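Local atomic coordinates of hypothetical methylmalonyl-CoA decarboxylase alpha subunit (Sulfolobus tokodaii, PDB entry 1X0U), a protein that belongs to the carboxyl transferase family, is probably the carboxyl transferase subunit of a larger enzyme, and forms a six-chain assembly with crotonase-like domains. Residues T92-Q98 with A127-N133; M170-G176 with A195-V200. All coordinates share one frame; numbering follows the deposited sequence.

Contact 1: T92-Q98 with A127-N133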
ATOM      1  N   THR A  92      15.197  11.164  22.990  1.00 17.83           N
ATOM      2  CA  THR A  92      15.650  12.175  22.046  1.00 18.20           C
ATOM      3  C   THR A  92      14.594  13.199  21.630  1.00 18.15           C
ATOM      4  O   THR A  92      13.515  12.843  21.153  1.00 16.88           O
ATOM      5  CB  THR A  92      16.201  11.528  20.764  1.00 18.39           C
ATOM      6  OG1 THR A  92      17.246  10.607  21.103  1.00 21.34           O
ATOM      7  CG2 THR A  92      16.755  12.592  19.833  1.00 20.08           C
ATOM      8  N   VAL A  93      14.903  14.475  21.827  1.00 16.19           N
ATOM      9  CA  VAL A  93      13.991  15.522  21.402  1.00 17.09           C
ATOM     10  C   VAL A  93      14.811  16.654  20.796  1.00 15.10           C
ATOM     11  O   VAL A  93      15.969  16.859  21.142  1.00 13.43           O
ATOM     12  CB  VAL A  93      13.080  16.063  22.567  1.00 17.10           C
ATOM     13  CG1 VAL A  93      13.210  15.185  23.804  1.00 15.78           C
ATOM     14  CG2 VAL A  93      13.379  17.517  22.855  1.00 13.53           C
ATOM     15  N   PHE A  94      14.201  17.361  19.860  1.00 14.87           N
ATOM     16  CA  PHE A  94      14.840  18.482  19.206  1.00 12.42           C
ATOM     17  C   PHE A  94      14.316  19.768  19.817  1.00 12.36           C
ATOM     18  O   PHE A  94      13.240  19.800  20.415  1.00  8.76           O
ATOM     19  CB  PHE A  94      14.551  18.470  17.701  1.00 14.19           C
ATOM     20  CG  PHE A  94      15.546  17.674  16.897  1.00 15.77           C
ATOM     21  CD1 PHE A  94      15.459  16.289  16.824  1.00 16.65           C
ATOM     22  CD2 PHE A  94      16.584  18.318  16.228  1.00 14.17           C
ATOM     23  CE1 PHE A  94      16.392  15.560  16.091  1.00 17.54           C
ATOM     24  CE2 PHE A  94      17.518  17.604  15.498  1.00 15.58           C
ATOM     25  CZ  PHE A  94      17.426  16.229  15.426  1.00 16.42           C
ATOM     26  N   ALA A  95      15.086  20.835  19.673  1.00 13.32           N
ATOM     27  CA  ALA A  95      14.668  22.119  20.204  1.00 14.21           C
ATOM     28  C   ALA A  95      15.452  23.257  19.589  1.00 12.94           C
ATOM     29  O   ALA A  95      16.526  23.062  19.022  1.00 11.35           O
ATOM     30  CB  ALA A  95      14.857  22.142  21.727  1.00 14.26           C
ATOM     31  N   TYR A  96      14.872  24.445  19.678  1.00 13.14           N
ATOM     32  CA  TYR A  96      15.541  25.649  19.248  1.00 12.07           C
ATOM     33  C   TYR A  96      15.268  26.628  20.375  1.00 11.90           C
ATOM     34  O   TYR A  96      14.224  26.564  21.033  1.00 10.87           O
ATOM     35  CB  TYR A  96      15.028  26.181  17.908  1.00  9.35           C
ATOM     36  CG  TYR A  96      13.605  26.670  17.876  1.00 11.04           C
ATOM     37  CD1 TYR A  96      12.591  25.883  17.323  1.00  8.82           C
ATOM     38  CD2 TYR A  96      13.273  27.941  18.345  1.00 10.31           C
ATOM     39  CE1 TYR A  96      11.295  26.354  17.235  1.00  9.44           C
ATOM     40  CE2 TYR A  96      11.972  28.419  18.258  1.00 10.92           C
ATOM     41  CZ  TYR A  96      10.988  27.616  17.701  1.00 11.06           C
ATOM     42  OH  TYR A  96       9.690  28.067  17.636  1.00 12.37           O
ATOM     43  N   ALA A  97      16.235  27.498  20.625  1.00 10.87           N
ATOM     44  CA  ALA A  97      16.117  28.498  21.672  1.00 10.08           C
ATOM     45  C   ALA A  97      16.602  29.795  21.060  1.00  9.81           C
ATOM     46  O   ALA A  97      17.776  29.923  20.716  1.00  7.34           O
ATOM     47  CB  ALA A  97      16.985  28.114  22.865  1.00  6.09           C
ATOM     48  N   GLN A  98      15.684  30.736  20.887  1.00 10.42           N
ATOM     49  CA  GLN A  98      16.032  32.018  20.313  1.00 11.52           C
ATOM     50  C   GLN A  98      16.778  32.839  21.359  1.00 14.29           C
ATOM     51  O   GLN A  98      16.448  32.805  22.546  1.00 13.53           O
ATOM     52  CB  GLN A  98      14.767  32.737  19.842  1.00 12.07           C
ATOM     53  CG  GLN A  98      14.047  32.003  18.713  1.00 10.52           C
ATOM     54  CD  GLN A  98      12.745  32.667  18.309  1.00 11.54           C
ATOM     55  OE1 GLN A  98      11.865  32.902  19.144  1.00 11.44           O
ATOM     56  NE2 GLN A  98      12.608  32.965  17.022  1.00 11.68           N
ATOM     57  N   ALA A 127      11.254  12.533  16.287  1.00 12.32           N
ATOM     58  CA  ALA A 127      11.470  13.039  17.643  1.00 11.79           C
ATOM     59  C   ALA A 127      10.709  14.335  17.879  1.00 11.78           C
ATOM     60  O   ALA A 127      10.510  15.124  16.958  1.00 12.41           O
ATOM     61  CB  ALA A 127      12.950  13.244  17.904  1.00 12.54           C
ATOM     62  N   PRO A 128      10.255  14.560  19.120  1.00 11.71           N
ATOM     63  CA  PRO A 128       9.513  15.777  19.467  1.00 12.24           C
ATOM     64  C   PRO A 128      10.378  17.022  19.256  1.00 14.01           C
ATOM     65  O   PRO A 128      11.599  16.930  19.129  1.00 11.61           O
ATOM     66  CB  PRO A 128       9.188  15.586  20.950  1.00 12.22           C
ATOM     67  CG  PRO A 128       9.225  14.073  21.147  1.00 12.06           C
ATOM     68  CD  PRO A 128      10.392  13.664  20.285  1.00 11.73           C
ATOM     69  N   VAL A 129       9.733  18.184  19.230  1.00 14.80           N
ATOM     70  CA  VAL A 129      10.432  19.447  19.077  1.00 15.56           C
ATOM     71  C   VAL A 129       9.856  20.495  20.020  1.00 15.82           C
ATOM     72  O   VAL A 129       8.652  20.753  20.017  1.00 14.37           O
ATOM     73  CB  VAL A 129      10.319  20.013  17.646  1.00 16.99           C
ATOM     74  CG1 VAL A 129       8.873  19.998  17.199  1.00 22.43           C
ATOM     75  CG2 VAL A 129      10.844  21.446  17.615  1.00 15.67           C
ATOM     76  N   VAL A 130      10.704  21.089  20.848  1.00 14.28           N
ATOM     77  CA  VAL A 130      10.200  22.130  21.714  1.00 15.49           C
ATOM     78  C   VAL A 130      10.912  23.408  21.314  1.00 14.46           C
ATOM     79  O   VAL A 130      12.145  23.458  21.218  1.00 15.10           O
ATOM     80  CB  VAL A 130      10.407  21.827  23.240  1.00 16.13           C
ATOM     81  CG1 VAL A 130      10.853  20.394  23.454  1.00 10.47           C
ATOM     82  CG2 VAL A 130      11.364  22.825  23.850  1.00 16.45           C
ATOM     83  N   GLY A 131      10.114  24.429  21.033  1.00 14.26           N
ATOM     84  CA  GLY A 131      10.668  25.707  20.641  1.00 13.42           C
ATOM     85  C   GLY A 131      10.597  26.703  21.779  1.00 13.02           C
ATOM     86  O   GLY A 131       9.511  27.122  22.176  1.00 12.71           O
ATOM     87  N   ILE A 132      11.757  27.072  22.312  1.00 13.42           N
ATOM     88  CA  ILE A 132      11.825  28.039  23.395  1.00 11.89           C
ATOM     89  C   ILE A 132      11.922  29.422  22.744  1.00 12.25           C
ATOM     90  O   ILE A 132      13.010  29.908  22.395  1.00 11.29           O
ATOM     91  CB  ILE A 132      13.049  27.769  24.290  1.00 13.06           C
ATOM     92  CG1 ILE A 132      13.123  26.274  24.629  1.00 13.58           C
ATOM     93  CG2 ILE A 132      12.932  28.570  25.584  1.00 12.07           C
ATOM     94  CD1 ILE A 132      14.325  25.889  25.463  1.00 14.05           C
ATOM     95  N   ASN A 133      10.760  30.047  22.572  1.00 11.43           N
ATOM     96  CA  ASN A 133      10.656  31.356  21.936  1.00 11.36           C
ATOM     97  C   ASN A 133      11.072  32.548  22.795  1.00 11.85           C
ATOM     98  O   ASN A 133      10.822  32.578  23.993  1.00 13.83           O
ATOM     99  CB  ASN A 133       9.223  31.556  21.439  1.00 12.69           C
ATOM    100  CG  ASN A 133       8.921  30.741  20.192  1.00 15.97           C
ATOM    101  OD1 ASN A 133       9.103  29.513  20.167  1.00 16.03           O
ATOM    102  ND2 ASN A 133       8.460  31.421  19.146  1.00 11.93           N
TER
HETATM  103  O   HOH W   1      15.167  30.819  24.310  1.00 13.37           O

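Contact 2: M170-G176 with A195-V200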
ATOM      1  N   MET A 170       6.752  29.954  25.307  1.00 12.03           N
ATOM      2  CA  MET A 170       6.755  31.358  24.937  1.00 13.23           C
ATOM      3  C   MET A 170       7.454  32.087  26.082  1.00 13.26           C
ATOM      4  O   MET A 170       6.850  32.344  27.123  1.00 14.51           O
ATOM      5  CB  MET A 170       5.320  31.875  24.765  1.00 12.98           C
ATOM      6  CG  MET A 170       5.226  33.377  24.487  1.00 14.61           C
ATOM      7  SD  MET A 170       6.377  33.890  23.199  1.00 17.41           S
ATOM      8  CE  MET A 170       5.844  32.726  21.862  1.00 14.30           C
ATOM      9  N   ALA A 171       8.737  32.384  25.904  1.00 12.93           N
ATOM     10  CA  ALA A 171       9.499  33.066  26.948  1.00 12.53           C
ATOM     11  C   ALA A 171      10.048  34.402  26.454  1.00 12.15           C
ATOM     12  O   ALA A 171      11.185  34.772  26.764  1.00 12.00           O
ATOM     13  CB  ALA A 171      10.642  32.159  27.435  1.00  9.33           C
ATOM     14  N   GLY A 172       9.223  35.127  25.699  1.00 15.76           N
ATOM     15  CA  GLY A 172       9.634  36.412  25.158  1.00 16.79           C
ATOM     16  C   GLY A 172       8.472  37.315  24.777  1.00 17.90           C
ATOM     17  O   GLY A 172       7.326  37.003  25.089  1.00 20.11           O
ATOM     18  N   PRO A 173       8.741  38.453  24.108  1.00 18.07           N
ATOM     19  CA  PRO A 173       7.761  39.448  23.659  1.00 17.74           C
ATOM     20  C   PRO A 173       7.435  39.307  22.171  1.00 18.70           C
ATOM     21  O   PRO A 173       7.853  40.129  21.359  1.00 18.48           O
ATOM     22  CB  PRO A 173       8.473  40.753  23.950  1.00 18.19           C
ATOM     23  CG  PRO A 173       9.866  40.432  23.517  1.00 18.76           C
ATOM     24  CD  PRO A 173      10.108  38.997  23.997  1.00 17.62           C
ATOM     25  N   ALA A 174       6.671  38.279  21.826  1.00 19.11           N
ATOM     26  CA  ALA A 174       6.309  38.017  20.441  1.00 18.82           C
ATOM     27  C   ALA A 174       5.257  38.942  19.828  1.00 20.61           C
ATOM     28  O   ALA A 174       4.182  39.172  20.404  1.00 22.34           O
ATOM     29  CB  ALA A 174       5.855  36.560  20.300  1.00 16.66           C
ATOM     30  N   ALA A 175       5.571  39.460  18.641  1.00 20.03           N
ATOM     31  CA  ALA A 175       4.668  40.332  17.893  1.00 19.69           C
ATOM     32  C   ALA A 175       4.658  39.867  16.439  1.00 18.64           C
ATOM     33  O   ALA A 175       5.620  39.257  15.976  1.00 19.70           O
ATOM     34  CB  ALA A 175       5.140  41.781  17.981  1.00 20.35           C
ATOM     35  N   GLY A 176       3.573  40.150  15.729  1.00 18.57           N
ATOM     36  CA  GLY A 176       3.476  39.755  14.338  1.00 18.54           C
ATOM     37  C   GLY A 176       3.691  38.272  14.086  1.00 19.56           C
ATOM     38  O   GLY A 176       3.256  37.426  14.871  1.00 19.65           O
ATOM     39  N   ALA A 195       7.837  40.830  30.849  1.00 13.87           N
ATOM     40  CA  ALA A 195       8.644  40.436  29.694  1.00 13.13           C
ATOM     41  C   ALA A 195       8.042  39.402  28.734  1.00 14.19           C
ATOM     42  O   ALA A 195       8.647  39.077  27.710  1.00 14.43           O
ATOM     43  CB  ALA A 195       9.982  39.933  30.176  1.00 11.84           C
ATOM     44  N   TYR A 196       6.862  38.885  29.043  1.00 14.60           N
ATOM     45  CA  TYR A 196       6.270  37.885  28.166  1.00 15.15           C
ATOM     46  C   TYR A 196       4.895  38.279  27.662  1.00 14.06           C
ATOM     47  O   TYR A 196       4.024  38.652  28.433  1.00 14.27           O
ATOM     48  CB  TYR A 196       6.162  36.540  28.885  1.00 14.53           C
ATOM     49  CG  TYR A 196       7.372  36.191  29.704  1.00 16.36           C
ATOM     50  CD1 TYR A 196       7.438  36.510  31.061  1.00 15.75           C
ATOM     51  CD2 TYR A 196       8.463  35.547  29.125  1.00 16.14           C
ATOM     52  CE1 TYR A 196       8.566  36.186  31.821  1.00 16.03           C
ATOM     53  CE2 TYR A 196       9.587  35.227  29.871  1.00 14.89           C
ATOM     54  CZ  TYR A 196       9.635  35.543  31.216  1.00 16.27           C
ATOM     55  OH  TYR A 196      10.738  35.181  31.957  1.00 16.60           O
ATOM     56  N   TYR A 197       4.708  38.192  26.356  1.00 13.99           N
ATOM     57  CA  TYR A 197       3.429  38.508  25.757  1.00 14.95           C
ATOM     58  C   TYR A 197       3.436  38.105  24.304  1.00 14.51           C
ATOM     59  O   TYR A 197       4.466  37.717  23.764  1.00 14.16           O
ATOM     60  CB  TYR A 197       3.132  40.003  25.887  1.00 14.91           C
ATOM     61  CG  TYR A 197       4.182  40.931  25.309  1.00 16.11           C
ATOM     62  CD1 TYR A 197       4.279  41.142  23.935  1.00 16.05           C
ATOM     63  CD2 TYR A 197       5.035  41.664  26.153  1.00 16.62           C
ATOM     64  CE1 TYR A 197       5.188  42.068  23.406  1.00 16.99           C
ATOM     65  CE2 TYR A 197       5.949  42.589  25.636  1.00 15.27           C
ATOM     66  CZ  TYR A 197       6.016  42.787  24.260  1.00 17.11           C
ATOM     67  OH  TYR A 197       6.898  43.707  23.739  1.00 17.83           O
ATOM     68  N   MET A 198       2.273  38.150  23.683  1.00 15.24           N
ATOM     69  CA  MET A 198       2.195  37.847  22.271  1.00 18.35           C
ATOM     70  C   MET A 198       0.921  38.389  21.666  1.00 18.54           C
ATOM     71  O   MET A 198      -0.156  38.311  22.259  1.00 19.65           O
ATOM     72  CB  MET A 198       2.381  36.337  21.989  1.00 19.98           C
ATOM     73  CG  MET A 198       1.363  35.343  22.508  1.00 22.12           C
ATOM     74  SD  MET A 198       1.927  33.627  22.115  1.00 25.16           S
ATOM     75  CE  MET A 198       2.028  32.913  23.648  1.00 23.74           C
ATOM     76  N   PHE A 199       1.072  39.010  20.503  1.00 19.00           N
ATOM     77  CA  PHE A 199      -0.049  39.584  19.779  1.00 18.57           C
ATOM     78  C   PHE A 199       0.322  39.719  18.309  1.00 18.54           C
ATOM     79  O   PHE A 199       1.496  39.839  17.976  1.00 18.05           O
ATOM     80  CB  PHE A 199      -0.452  40.946  20.371  1.00 19.14           C
ATOM     81  CG  PHE A 199       0.706  41.831  20.754  1.00 19.51           C
ATOM     82  CD1 PHE A 199       0.950  42.131  22.091  1.00 21.61           C
ATOM     83  CD2 PHE A 199       1.535  42.389  19.787  1.00 21.21           C
ATOM     84  CE1 PHE A 199       1.999  42.978  22.461  1.00 22.59           C
ATOM     85  CE2 PHE A 199       2.586  43.234  20.144  1.00 21.51           C
ATOM     86  CZ  PHE A 199       2.820  43.531  21.486  1.00 20.85           C
ATOM     87  N   VAL A 200      -0.675  39.663  17.431  1.00 19.24           N
ATOM     88  CA  VAL A 200      -0.431  39.773  15.992  1.00 19.51           C
ATOM     89  C   VAL A 200      -0.015  41.197  15.635  1.00 20.84           C
ATOM     90  O   VAL A 200       0.976  41.408  14.932  1.00 21.17           O
ATOM     91  CB  VAL A 200      -1.694  39.391  15.182  1.00 17.79           C
ATOM     92  CG1 VAL A 200      -1.437  39.566  13.695  1.00 18.18           C
ATOM     93  CG2 VAL A 200      -2.083  37.945  15.484  1.00 18.07           C
TER

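Contact 1: T92-Q98 with A127-N133
Tyr96 lays one face of its ring over the backbone of Gly131, with Gly131 CA 3.6 Å from the centroid of the Tyr96 ring and 16° off the ring normal. This CH-pi contact is tight: Gly131 has no side chain, and the ring lies directly on its CA. The ring reaches it because Tyr96 CG stands between its own N and carbonyl carbon (chi1 66°). The backbones are joined by five hydrogen bonds in parallel register. Ile132 N reaches Tyr96 O at 2.8 Å, while Phe94 N meets Pro128 O at 2.7 Å in a nearly straight bond (172°). The bond from Tyr96 N to Val130 O is longer, 3.3 Å. Strands 91-98 and 129-133 are thus neighbours in a beta-alpha-beta unit whose helix, 109-125, packs on the face carrying Phe94, Tyr96 and Val129. Helix 42-49 takes the other face, where Ala97, Val130 and Ile132 lean on it. Aliphatic packing across the strands is looser there: Val93 CG2 lies 3.9 Å from Val130 CG1, and Ala95 CB 4.1 Å from Val130 CG2. Thr92, partly exposed at the start of its strand, reaches Ala127 CB with CG2 only at 4.3 Å. At the far end a water donates to both Gln98 O and Ile132 O, bridging the strands where they finish, while Gln98 OE1 accepts from Asp134 N.

Contact 2: M170-G176 with A195-V200
The ring of Tyr197 has Pro173 CB over one face, 3.6 Å from the ring centroid in a CH-pi contact displaced from the ring centre, and also stacks with the ring of Phe216. Tyr196 instead offers an edge: Ala171 C lies in its ring plane, 3.3 Å from Tyr196 CD2, while Ala195 CB sits above the centre of one face. The Phe199 ring has Ala174 O above one face, and its CE2 comes 3.6 Å from Ala175 CB. Both Tyr197 and Phe199 hold CG between N and the carbonyl carbon, Tyr197 with chi1 56°, which turns their rings back over strand 173-175. The reverse of this two-stranded parallel sheet carries Ala174 and Met198. Beside them the Met198 CE methyl presses on Met170 CG at 3.3 Å, a short distance for two carbons, as the two chains cross. Tyr197 N to Gly172 O (3.1 Å), Ala174 N to Tyr197 O and Phe199 N to Ala174 O join the backbones. At the end Gly176 N makes two weak bonds, to Phe199 O and Val200 O. Helix 216-220 packs against Tyr197 and Phe199, strand 187-191 lies against Met170, Tyr196 and Met198, and Val200 N bonds to Glu379 of another subunit.

In the fold
The centres of contacts 1 and 2 lie about 18 Å apart, and the two meet where strand 129-133 ends. There Asn133 O probably accepts a hydrogen bond from Ala171 N at 2.8 Å, and Asn133 CB packs 3.6 Å from Met170 CE. Strand 166-170 runs parallel beside 129-133 in the larger sheet, so the chain leaves that sheet at Met170 and, after Ala171 and Gly172, enters the small sheet of contact 2 as strand 173-175. Arg45 and Asp134 each touch both: Arg45 packs on Ile132 and bonds weakly to Ala171 O, and Asp134 meets Gln98 and Pro173. Different subunits reach the two contacts, one at Thr92 and Phe94, another at Met198 to Val200.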